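Protein (7,8-dihydro-6-hydroxymethylpterin-pyrophosphokinase) (PDB 1CBK) probably catalyses the transfer of pyrophosphate from ATP to 6-hydroxymethyl-7,8-dihydropterin, a step of folate biosynthesis. Local coordinates at residues Y5-S10 and D97-G102; S39-K44 and H153-L158; N56-I61 and V126-I131. One frame throughout, in Å; residues are numbered along the deposited sequence.

Interaction 1: residues Y5-S10 and D97-G102; sequences YIALGS and DILLYG
Leu99 leans over strand 2-10 and touches both Tyr5 and Ala7. Its CB sits 3.5 Å from Tyr5 O; one bond further out, CG rests on the methyl CB of Ala7 at 3.7 Å. Both terminal methyls, CD1 and CD2, end against that same Ala7 CB. With CG anti to the carbonyl carbon (chi1 -65°), the chain is directed along the partner strand from Tyr5 to Ala7, and Val58 of strand 54-63 meets the leucine as well. The backbone explains why Leu99 lies here. Strands 5-10 and 97-101 run antiparallel, yet the pairing slips by one residue between Tyr5 and Ile6, and Leu99 and Leu100 both face Tyr5: a classic beta bulge in the edge strand of the HPPK sheet. Tyr5 O consequently receives two amides, Leu99 N at 2.8 Å and, in a weak bond, Leu100 N at 3.4 Å. Tyr5 N returns a bond to Leu100 O (2.9 Å). Beyond the bulge the pairing is regular, Ala7 and Asp97 exchanging two bonds. Leu100 CD1 meets the Tyr5 ring obliquely, 3.7 Å from Tyr5 CD2. On the other face of the sheet, Ile6 and Ile98 form a non-hydrogen-bonded pair, Ile98 packing against Leu70 and Leu74 of helix 67-80.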
loop_
_atom_site.group_PDB
_atom_site.type_symbol
_atom_site.label_atom_id
_atom_site.label_comp_id
_atom_site.label_asym_id
_atom_site.label_seq_id
_atom_site.Cartn_x
_atom_site.Cartn_y
_atom_site.Cartn_z
ATOM N N TYR A 5 10.040 -1.185 -15.261
ATOM C CA TYR A 5 8.972 -2.161 -15.077
ATOM C C TYR A 5 7.685 -1.385 -14.905
ATOM O O TYR A 5 7.628 -0.412 -14.137
ATOM C CB TYR A 5 9.255 -3.049 -13.866
ATOM C CG TYR A 5 10.359 -4.034 -14.130
ATOM C CD1 TYR A 5 10.091 -5.240 -14.784
ATOM C CD2 TYR A 5 11.693 -3.739 -13.775
ATOM C CE1 TYR A 5 11.119 -6.147 -15.092
ATOM C CE2 TYR A 5 12.736 -4.634 -14.084
ATOM C CZ TYR A 5 12.438 -5.832 -14.740
ATOM O OH TYR A 5 13.446 -6.706 -15.069
ATOM N N ILE A 6 6.682 -1.782 -15.673
ATOM C CA ILE A 6 5.371 -1.126 -15.658
ATOM C C ILE A 6 4.284 -2.114 -15.232
ATOM O O ILE A 6 4.217 -3.238 -15.740
ATOM C CB ILE A 6 5.049 -0.550 -17.071
ATOM C CG1 ILE A 6 6.114 0.493 -17.439
ATOM C CG2 ILE A 6 3.630 0.066 -17.116
ATOM C CD1 ILE A 6 6.085 0.888 -18.879
ATOM N N ALA A 7 3.465 -1.702 -14.266
ATOM C CA ALA A 7 2.365 -2.531 -13.776
ATOM C C ALA A 7 1.094 -2.098 -14.518
ATOM O O ALA A 7 0.870 -0.904 -14.724
ATOM C CB ALA A 7 2.183 -2.343 -12.248
ATOM N N LEU A 8 0.300 -3.069 -14.956
ATOM C CA LEU A 8 -0.955 -2.784 -15.661
ATOM C C LEU A 8 -2.114 -3.499 -14.965
ATOM O O LEU A 8 -1.992 -4.658 -14.586
ATOM C CB LEU A 8 -0.901 -3.262 -17.132
ATOM C CG LEU A 8 0.221 -2.844 -18.087
ATOM C CD1 LEU A 8 1.428 -3.767 -17.934
ATOM C CD2 LEU A 8 -0.321 -2.869 -19.508
ATOM N N GLY A 9 -3.254 -2.828 -14.869
ATOM C CA GLY A 9 -4.415 -3.445 -14.242
ATOM C C GLY A 9 -5.701 -2.897 -14.829
ATOM O O GLY A 9 -5.719 -1.768 -15.317
ATOM N N SER A 10 -6.761 -3.698 -14.827
ATOM C CA SER A 10 -8.060 -3.253 -15.361
ATOM C C SER A 10 -9.144 -4.183 -14.896
ATOM O O SER A 10 -8.897 -5.379 -14.740
ATOM C CB SER A 10 -8.059 -3.273 -16.906
ATOM O OG SER A 10 -9.374 -3.120 -17.460
ATOM N N ASP A 97 1.288 1.907 -14.198
ATOM C CA ASP A 97 2.109 2.456 -13.109
ATOM C C ASP A 97 3.603 2.101 -13.267
ATOM O O ASP A 97 3.932 0.952 -13.526
ATOM C CB ASP A 97 1.642 1.895 -11.751
ATOM C CG ASP A 97 0.289 2.434 -11.318
ATOM O OD1 ASP A 97 0.136 3.672 -11.227
ATOM O OD2 ASP A 97 -0.617 1.616 -11.046
ATOM N N ILE A 98 4.486 3.083 -13.130
ATOM C CA ILE A 98 5.921 2.810 -13.223
ATOM C C ILE A 98 6.349 2.215 -11.870
ATOM O O ILE A 98 6.275 2.874 -10.839
ATOM C CB ILE A 98 6.756 4.090 -13.478
ATOM C CG1 ILE A 98 6.310 4.798 -14.759
ATOM C CG2 ILE A 98 8.233 3.698 -13.600
ATOM C CD1 ILE A 98 6.735 6.265 -14.844
ATOM N N LEU A 99 6.709 0.940 -11.868
ATOM C CA LEU A 99 7.130 0.268 -10.644
ATOM C C LEU A 99 8.593 0.560 -10.360
ATOM O O LEU A 99 8.964 0.888 -9.237
ATOM C CB LEU A 99 6.982 -1.241 -10.779
ATOM C CG LEU A 99 5.626 -1.911 -10.951
ATOM C CD1 LEU A 99 5.849 -3.425 -11.158
ATOM C CD2 LEU A 99 4.767 -1.664 -9.698
ATOM N N LEU A 100 9.411 0.440 -11.400
ATOM C CA LEU A 100 10.862 0.614 -11.290
ATOM C C LEU A 100 11.408 1.307 -12.522
ATOM O O LEU A 100 10.929 1.080 -13.637
ATOM C CB LEU A 100 11.533 -0.762 -11.171
ATOM C CG LEU A 100 11.087 -1.613 -9.972
ATOM C CD1 LEU A 100 11.519 -3.062 -10.173
ATOM C CD2 LEU A 100 11.619 -1.022 -8.645
ATOM N N TYR A 101 12.415 2.146 -12.303
ATOM C CA TYR A 101 13.073 2.888 -13.367
ATOM C C TYR A 101 14.551 2.682 -13.080
ATOM O O TYR A 101 15.168 3.446 -12.326
ATOM C CB TYR A 101 12.715 4.379 -13.306
ATOM C CG TYR A 101 13.288 5.184 -14.463
ATOM C CD1 TYR A 101 12.578 5.325 -15.655
ATOM C CD2 TYR A 101 14.554 5.775 -14.369
ATOM C CE1 TYR A 101 13.116 6.038 -16.741
ATOM C CE2 TYR A 101 15.097 6.482 -15.442
ATOM C CZ TYR A 101 14.378 6.609 -16.620
ATOM O OH TYR A 101 14.934 7.273 -17.682
ATOM N N GLY A 102 15.103 1.626 -13.670
ATOM C CA GLY A 102 16.491 1.277 -13.441
ATOM C C GLY A 102 16.556 0.969 -11.957
ATOM O O GLY A 102 15.646 0.366 -11.380
#

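Interaction 2: residues S39-K44 and H153-L158; sequences SFYKSK and HKMIKL. With ROI (7,8-dihydro-7,7-dimethyl-6-hydroxypterin), chain D.
Tyr41 and Met155 meet in the buried part of this contact, the thioether methyl CE of Met155 lying obliquely 4.0 Å from Tyr41 CD2. The methionine chain is extended through chi2 and bends at its last torsion (chi3 -65°), which turns CE back over one face of the His153 imidazole, near its rim, while SD touches Ser43 CB at 3.7 Å. His153 in turn accepts a hydrogen bond at ND1 from Met155 N, nearly in the ring plane, and so ties down the turn ahead of the last strand. On the same face of the sheet Lys157 lies alongside the Tyr41 ring, pointing the same way, and its CD packs closely on Ser39, whose OG has Glu130 as hydrogen-bond partner. Two bonds of a hydrogen-bonded antiparallel pair hold the backbones here: Lys42 N to Ile156 O at 2.9 Å and Ile156 N to Lys42 O at 3.0 Å. A third bond joins Leu158 N to Phe40 O.

The other side is looser and open to solvent. Lys42 and Ile156 touch through CB atoms alone, their ends diverging, and the Lys42 ammonium forms a salt bridge with Asp53. A water spans Phe40 N and Leu158 O where the backbones part.

Ser43 OG accepts the pterin amino group N2 at 2.9 Å and Lys44 O takes the same nitrogen at 2.8 Å, so the end of strand 32-43 and the residue after it line the pterin pocket. The short strand 156-157 closes one edge of the five-stranded sheet, with Tyr41 and Met155 under helix 122-131 and Phe40 turned to helix 15-27 on the opposite face.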
loop_
_atom_site.group_PDB
_atom_site.type_symbol
_atom_site.label_atom_id
_atom_site.label_comp_id
_atom_site.label_asym_id
_atom_site.label_seq_id
_atom_site.Cartn_x
_atom_site.Cartn_y
_atom_site.Cartn_z
ATOM N N SER A 39 2.498 -13.149 -17.729
ATOM C CA SER A 39 1.192 -13.737 -18.040
ATOM C C SER A 39 0.158 -12.751 -17.470
ATOM O O SER A 39 0.515 -11.848 -16.696
ATOM C CB SER A 39 1.034 -15.066 -17.298
ATOM O OG SER A 39 1.973 -16.035 -17.733
ATOM N N PHE A 40 -1.107 -12.902 -17.865
ATOM C CA PHE A 40 -2.192 -12.053 -17.374
ATOM C C PHE A 40 -2.799 -12.843 -16.203
ATOM O O PHE A 40 -3.075 -14.050 -16.331
ATOM C CB PHE A 40 -3.247 -11.833 -18.462
ATOM C CG PHE A 40 -2.869 -10.813 -19.516
ATOM C CD1 PHE A 40 -1.553 -10.383 -19.679
ATOM C CD2 PHE A 40 -3.847 -10.297 -20.373
ATOM C CE1 PHE A 40 -1.210 -9.459 -20.684
ATOM C CE2 PHE A 40 -3.520 -9.375 -21.389
ATOM C CZ PHE A 40 -2.201 -8.958 -21.542
ATOM N N TYR A 41 -3.017 -12.168 -15.072
ATOM C CA TYR A 41 -3.538 -12.826 -13.875
ATOM C C TYR A 41 -4.843 -12.193 -13.478
ATOM O O TYR A 41 -4.886 -10.976 -13.378
ATOM C CB TYR A 41 -2.572 -12.649 -12.686
ATOM C CG TYR A 41 -1.244 -13.353 -12.847
ATOM C CD1 TYR A 41 -0.222 -12.790 -13.617
ATOM C CD2 TYR A 41 -1.040 -14.608 -12.281
ATOM C CE1 TYR A 41 0.975 -13.465 -13.829
ATOM C CE2 TYR A 41 0.156 -15.296 -12.486
ATOM C CZ TYR A 41 1.147 -14.722 -13.260
ATOM O OH TYR A 41 2.306 -15.415 -13.507
ATOM N N LYS A 42 -5.870 -13.023 -13.243
ATOM C CA LYS A 42 -7.189 -12.556 -12.797
ATOM C C LYS A 42 -7.089 -12.604 -11.266
ATOM O O LYS A 42 -6.876 -13.672 -10.679
ATOM C CB LYS A 42 -8.298 -13.477 -13.309
ATOM C CG LYS A 42 -9.729 -13.002 -12.969
ATOM C CD LYS A 42 -10.741 -13.775 -13.808
ATOM C CE LYS A 42 -12.160 -13.244 -13.670
ATOM N NZ LYS A 42 -12.915 -13.874 -12.543
ATOM N N SER A 43 -7.265 -11.459 -10.624
ATOM C CA SER A 43 -7.106 -11.380 -9.190
ATOM C C SER A 43 -8.298 -10.750 -8.485
ATOM O O SER A 43 -9.004 -9.925 -9.058
ATOM C CB SER A 43 -5.849 -10.548 -8.896
ATOM O OG SER A 43 -5.975 -9.242 -9.455
ATOM N N LYS A 44 -8.481 -11.118 -7.219
ATOM C CA LYS A 44 -9.548 -10.601 -6.378
ATOM C C LYS A 44 -9.278 -9.128 -6.181
ATOM O O LYS A 44 -8.119 -8.721 -6.002
ATOM C CB LYS A 44 -9.487 -11.325 -5.034
ATOM C CG LYS A 44 -10.538 -10.916 -4.029
ATOM C CD LYS A 44 -10.345 -11.631 -2.691
ATOM C CE LYS A 44 -11.657 -11.675 -1.910
ATOM N NZ LYS A 44 -11.495 -12.223 -0.531
ATOM N N HIS A 153 -1.117 -17.745 -3.254
ATOM C CA HIS A 153 -2.079 -16.854 -3.915
ATOM C C HIS A 153 -3.102 -17.657 -4.728
ATOM O O HIS A 153 -2.805 -18.756 -5.237
ATOM C CB HIS A 153 -1.361 -15.833 -4.816
ATOM C CG HIS A 153 -0.844 -16.408 -6.099
ATOM N ND1 HIS A 153 -1.636 -16.567 -7.218
ATOM C CD2 HIS A 153 0.381 -16.870 -6.440
ATOM C CE1 HIS A 153 -0.922 -17.105 -8.191
ATOM N NE2 HIS A 153 0.307 -17.297 -7.746
ATOM N N LYS A 154 -4.312 -17.129 -4.836
ATOM C CA LYS A 154 -5.338 -17.820 -5.587
ATOM C C LYS A 154 -5.654 -17.166 -6.953
ATOM O O LYS A 154 -6.742 -17.366 -7.501
ATOM C CB LYS A 154 -6.595 -17.961 -4.726
ATOM C CG LYS A 154 -6.397 -18.861 -3.503
ATOM C CD LYS A 154 -7.655 -18.876 -2.642
ATOM C CE LYS A 154 -7.419 -19.445 -1.234
ATOM N NZ LYS A 154 -8.615 -19.231 -0.348
ATOM N N MET A 155 -4.704 -16.392 -7.487
ATOM C CA MET A 155 -4.914 -15.730 -8.777
ATOM C C MET A 155 -4.964 -16.763 -9.886
ATOM O O MET A 155 -4.341 -17.834 -9.776
ATOM C CB MET A 155 -3.820 -14.703 -9.054
ATOM C CG MET A 155 -3.710 -13.624 -7.998
ATOM S SD MET A 155 -2.618 -12.262 -8.500
ATOM C CE MET A 155 -1.020 -13.110 -8.587
ATOM N N ILE A 156 -5.733 -16.469 -10.934
ATOM C CA ILE A 156 -5.853 -17.387 -12.062
ATOM C C ILE A 156 -4.955 -16.902 -13.186
ATOM O O ILE A 156 -5.080 -15.759 -13.618
ATOM C CB ILE A 156 -7.307 -17.436 -12.621
ATOM C CG1 ILE A 156 -8.299 -17.839 -11.520
ATOM C CG2 ILE A 156 -7.380 -18.380 -13.807
ATOM C CD1 ILE A 156 -7.993 -19.187 -10.886
ATOM N N LYS A 157 -4.038 -17.746 -13.643
ATOM C CA LYS A 157 -3.174 -17.367 -14.755
ATOM C C LYS A 157 -3.961 -17.635 -16.046
ATOM O O LYS A 157 -4.172 -18.785 -16.427
ATOM C CB LYS A 157 -1.894 -18.183 -14.730
ATOM C CG LYS A 157 -1.082 -18.040 -15.981
ATOM C CD LYS A 157 0.392 -17.892 -15.698
ATOM C CE LYS A 157 0.967 -19.031 -14.935
ATOM N NZ LYS A 157 2.397 -19.190 -15.299
ATOM N N LEU A 158 -4.385 -16.565 -16.714
ATOM C CA LEU A 158 -5.192 -16.670 -17.929
ATOM C C LEU A 158 -4.440 -17.160 -19.155
ATOM O O LEU A 158 -3.222 -17.336 -19.130
ATOM C CB LEU A 158 -5.831 -15.316 -18.233
ATOM C CG LEU A 158 -6.641 -14.695 -17.094
ATOM C CD1 LEU A 158 -7.104 -13.292 -17.485
ATOM C CD2 LEU A 158 -7.820 -15.617 -16.718
HETATM N N1 ROI D . -7.187 -4.777 -7.251
HETATM C C2 ROI D . -6.586 -5.692 -8.088
HETATM N N2 ROI D . -6.791 -7.011 -7.829
HETATM N N3 ROI D . -5.813 -5.333 -9.141
HETATM C C4 ROI D . -5.563 -4.039 -9.435
HETATM O O4 ROI D . -4.890 -3.697 -10.421
HETATM C C4A ROI D . -6.112 -3.028 -8.579
HETATM N N5 ROI D . -5.879 -1.771 -8.814
HETATM C C6 ROI D . -6.375 -0.742 -8.040
HETATM C C7 ROI D . -7.110 -1.091 -6.718
HETATM C C16 ROI D . -6.140 -0.939 -5.483
HETATM C C15 ROI D . -8.381 -0.245 -6.558
HETATM N N8 ROI D . -7.521 -2.527 -6.654
HETATM C C8A ROI D . -6.958 -3.493 -7.467
HETATM O O9 ROI D . -6.165 0.431 -8.486
HETATM O O HOH W 1 -1.477 -14.972 -19.701
#

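Interaction 3: residues N56-I61 and V126-I131; sequences NAVAKI and VPLFEI. With ROI (7,8-dihydro-7,7-dimethyl-6-hydroxypterin), chain D.
The pterin pocket lies at the start of this strand-helix contact, where Val58, two residues beyond the ligand-binding Asn56, packs under Pro127. The Asn56 amide reads the pyrimidine edge of the ligand with a pair of nearly straight bonds: its OD1 accepts from ROI N3 at 3.0 Å, and its ND2 donates to ROI O4 at 2.8 Å. The amide is fixed in this orientation by second partners, Ser43 OG at OD1 and Leu8 O at ND2. Donor and acceptor are thereby presented in the order that matches the pterin.

Val58 carries most of the apolar contact. Its CG2 meets Pro127 CB at 3.6 Å, the two side chains crossing at about a right angle, while CG1, anti to the backbone N (chi1 176°), reaches Leu128 CD1 at 4.0 Å and also borders Ile131 CD1. Helix 122-131 covers one face of the central antiparallel sheet in this alpha+beta fold; the axis of its part 126-131 passes 7.3 Å from that of strand 56-61, inclined by 37°. Pro127 lacks an amide hydrogen and sits where the helix kinks, its CB being the atom that meets Val58.

Ile131 approaches further along. Its CG1 occupies the position between backbone N and carbonyl carbon (chi1 65°), from which CD1 reaches the strand, 3.5 Å from Val58 O and 4.0 Å from Lys60 CB. Beyond CB the Lys60 chain is extended and leaves the isoleucine side chain, and a water accepting from NZ donates to Ile131 O at 2.6 Å, bridging Lys60 to the backbone of Ile131. Leu128 also packs against Tyr5 of strand 2-10 and Ile143 of helix 143-146.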
loop_
_atom_site.group_PDB
_atom_site.type_symbol
_atom_site.label_atom_id
_atom_site.label_comp_id
_atom_site.label_asym_id
_atom_site.label_seq_id
_atom_site.Cartn_x
_atom_site.Cartn_y
_atom_site.Cartn_z
ATOM N N ASN A 56 -4.381 -8.387 -14.298
ATOM C CA ASN A 56 -3.109 -7.732 -14.032
ATOM C C ASN A 56 -1.916 -8.314 -14.771
ATOM O O ASN A 56 -1.887 -9.493 -15.085
ATOM C CB ASN A 56 -2.791 -7.804 -12.526
ATOM C CG ASN A 56 -3.647 -6.865 -11.698
ATOM O OD1 ASN A 56 -4.560 -7.297 -11.003
ATOM N ND2 ASN A 56 -3.326 -5.587 -11.732
ATOM N N ALA A 57 -0.918 -7.472 -15.020
ATOM C CA ALA A 57 0.299 -7.904 -15.686
ATOM C C ALA A 57 1.377 -6.884 -15.370
ATOM O O ALA A 57 1.105 -5.827 -14.780
ATOM C CB ALA A 57 0.099 -8.022 -17.218
ATOM N N VAL A 58 2.608 -7.243 -15.718
ATOM C CA VAL A 58 3.782 -6.382 -15.527
ATOM C C VAL A 58 4.568 -6.519 -16.822
ATOM O O VAL A 58 4.770 -7.638 -17.313
ATOM C CB VAL A 58 4.698 -6.832 -14.311
ATOM C CG1 VAL A 58 5.959 -5.941 -14.235
ATOM C CG2 VAL A 58 3.940 -6.707 -12.970
ATOM N N ALA A 59 4.972 -5.384 -17.380
ATOM C CA ALA A 59 5.752 -5.347 -18.615
ATOM C C ALA A 59 7.164 -4.814 -18.347
ATOM O O ALA A 59 7.363 -3.943 -17.487
ATOM C CB ALA A 59 5.043 -4.458 -19.654
ATOM N N LYS A 60 8.135 -5.340 -19.079
ATOM C CA LYS A 60 9.521 -4.913 -18.943
ATOM C C LYS A 60 9.888 -4.149 -20.192
ATOM O O LYS A 60 9.661 -4.643 -21.312
ATOM C CB LYS A 60 10.433 -6.137 -18.810
ATOM C CG LYS A 60 11.938 -5.835 -18.738
ATOM C CD LYS A 60 12.754 -7.150 -18.721
ATOM C CE LYS A 60 14.239 -6.877 -18.717
ATOM N NZ LYS A 60 15.040 -8.139 -18.594
ATOM N N ILE A 61 10.417 -2.939 -20.028
ATOM C CA ILE A 61 10.819 -2.131 -21.183
ATOM C C ILE A 61 12.251 -1.610 -21.029
ATOM O O ILE A 61 12.776 -1.573 -19.922
ATOM C CB ILE A 61 9.904 -0.875 -21.417
ATOM C CG1 ILE A 61 9.948 0.067 -20.210
ATOM C CG2 ILE A 61 8.463 -1.280 -21.809
ATOM C CD1 ILE A 61 9.303 1.423 -20.486
ATOM N N VAL A 126 3.880 -11.178 -8.009
ATOM C CA VAL A 126 3.902 -12.485 -8.661
ATOM C C VAL A 126 4.275 -12.353 -10.152
ATOM O O VAL A 126 5.118 -13.127 -10.652
ATOM C CB VAL A 126 2.591 -13.269 -8.427
ATOM C CG1 VAL A 126 2.474 -14.448 -9.375
ATOM C CG2 VAL A 126 2.526 -13.709 -6.969
ATOM N N PRO A 127 3.618 -11.421 -10.894
ATOM C CA PRO A 127 3.927 -11.216 -12.325
ATOM C C PRO A 127 5.387 -10.698 -12.500
ATOM O O PRO A 127 6.071 -11.089 -13.440
ATOM C CB PRO A 127 2.931 -10.127 -12.768
ATOM C CG PRO A 127 1.850 -10.185 -11.804
ATOM C CD PRO A 127 2.364 -10.745 -10.507
ATOM N N LEU A 128 5.828 -9.779 -11.648
ATOM C CA LEU A 128 7.211 -9.259 -11.726
ATOM C C LEU A 128 8.231 -10.403 -11.564
ATOM O O LEU A 128 9.191 -10.498 -12.323
ATOM C CB LEU A 128 7.455 -8.171 -10.653
ATOM C CG LEU A 128 8.831 -7.469 -10.611
ATOM C CD1 LEU A 128 9.134 -6.818 -11.958
ATOM C CD2 LEU A 128 8.853 -6.408 -9.520
ATOM N N PHE A 129 7.989 -11.279 -10.588
ATOM C CA PHE A 129 8.870 -12.417 -10.317
ATOM C C PHE A 129 8.936 -13.352 -11.514
ATOM O O PHE A 129 9.979 -13.951 -11.805
ATOM C CB PHE A 129 8.377 -13.163 -9.081
ATOM C CG PHE A 129 9.162 -14.404 -8.756
ATOM C CD1 PHE A 129 10.533 -14.348 -8.522
ATOM C CD2 PHE A 129 8.521 -15.638 -8.670
ATOM C CE1 PHE A 129 11.268 -15.507 -8.204
ATOM C CE2 PHE A 129 9.231 -16.797 -8.355
ATOM C CZ PHE A 129 10.613 -16.730 -8.120
ATOM N N GLU A 130 7.820 -13.462 -12.236
ATOM C CA GLU A 130 7.776 -14.333 -13.410
ATOM C C GLU A 130 8.739 -13.851 -14.515
ATOM O O GLU A 130 9.342 -14.657 -15.212
ATOM C CB GLU A 130 6.339 -14.418 -13.944
ATOM C CG GLU A 130 6.182 -15.272 -15.210
ATOM C CD GLU A 130 4.772 -15.212 -15.809
ATOM O OE1 GLU A 130 4.048 -14.243 -15.518
ATOM O OE2 GLU A 130 4.393 -16.133 -16.575
ATOM N N ILE A 131 8.913 -12.545 -14.665
ATOM C CA ILE A 131 9.790 -12.022 -15.720
ATOM C C ILE A 131 11.121 -11.458 -15.234
ATOM O O ILE A 131 11.889 -10.941 -16.038
ATOM C CB ILE A 131 9.093 -10.925 -16.599
ATOM C CG1 ILE A 131 8.775 -9.669 -15.782
ATOM C CG2 ILE A 131 7.831 -11.482 -17.226
ATOM C CD1 ILE A 131 8.100 -8.576 -16.603
HETATM N N1 ROI D . -7.187 -4.777 -7.251
HETATM C C2 ROI D . -6.586 -5.692 -8.088
HETATM N N2 ROI D . -6.791 -7.011 -7.829
HETATM N N3 ROI D . -5.813 -5.333 -9.141
HETATM C C4 ROI D . -5.563 -4.039 -9.435
HETATM O O4 ROI D . -4.890 -3.697 -10.421
HETATM C C4A ROI D . -6.112 -3.028 -8.579
HETATM N N5 ROI D . -5.879 -1.771 -8.814
HETATM C C6 ROI D . -6.375 -0.742 -8.040
HETATM C C7 ROI D . -7.110 -1.091 -6.718
HETATM C C16 ROI D . -6.140 -0.939 -5.483
HETATM C C15 ROI D . -8.381 -0.245 -6.558
HETATM N N8 ROI D . -7.521 -2.527 -6.654
HETATM C C8A ROI D . -6.958 -3.493 -7.467
HETATM O O9 ROI D . -6.165 0.431 -8.486
HETATM O O HOH W 2 14.007 -9.355 -16.091
#

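All three interactions reach the five-stranded antiparallel sheet. Interaction 1 joins edge strand 95-101 to strand 2-10, interaction 2 joins strand 32-43 to the opposite edge strand 156-157, and interaction 3 lays helix 122-131 on strand 54-63 between them. The centres of interactions 1 and 2 are about 17 Å apart, whereas the centre of interaction 3 lies about 9 Å from the first and about 12 Å from the second, and it touches both. Along the chain, interaction 1 alternates with each of the others, and both segments of interaction 3 fall between those of interaction 2. Gly9, Ser43 and Asn56, from three strands, and Lys44 just after one of them, contribute to one pterin pocket.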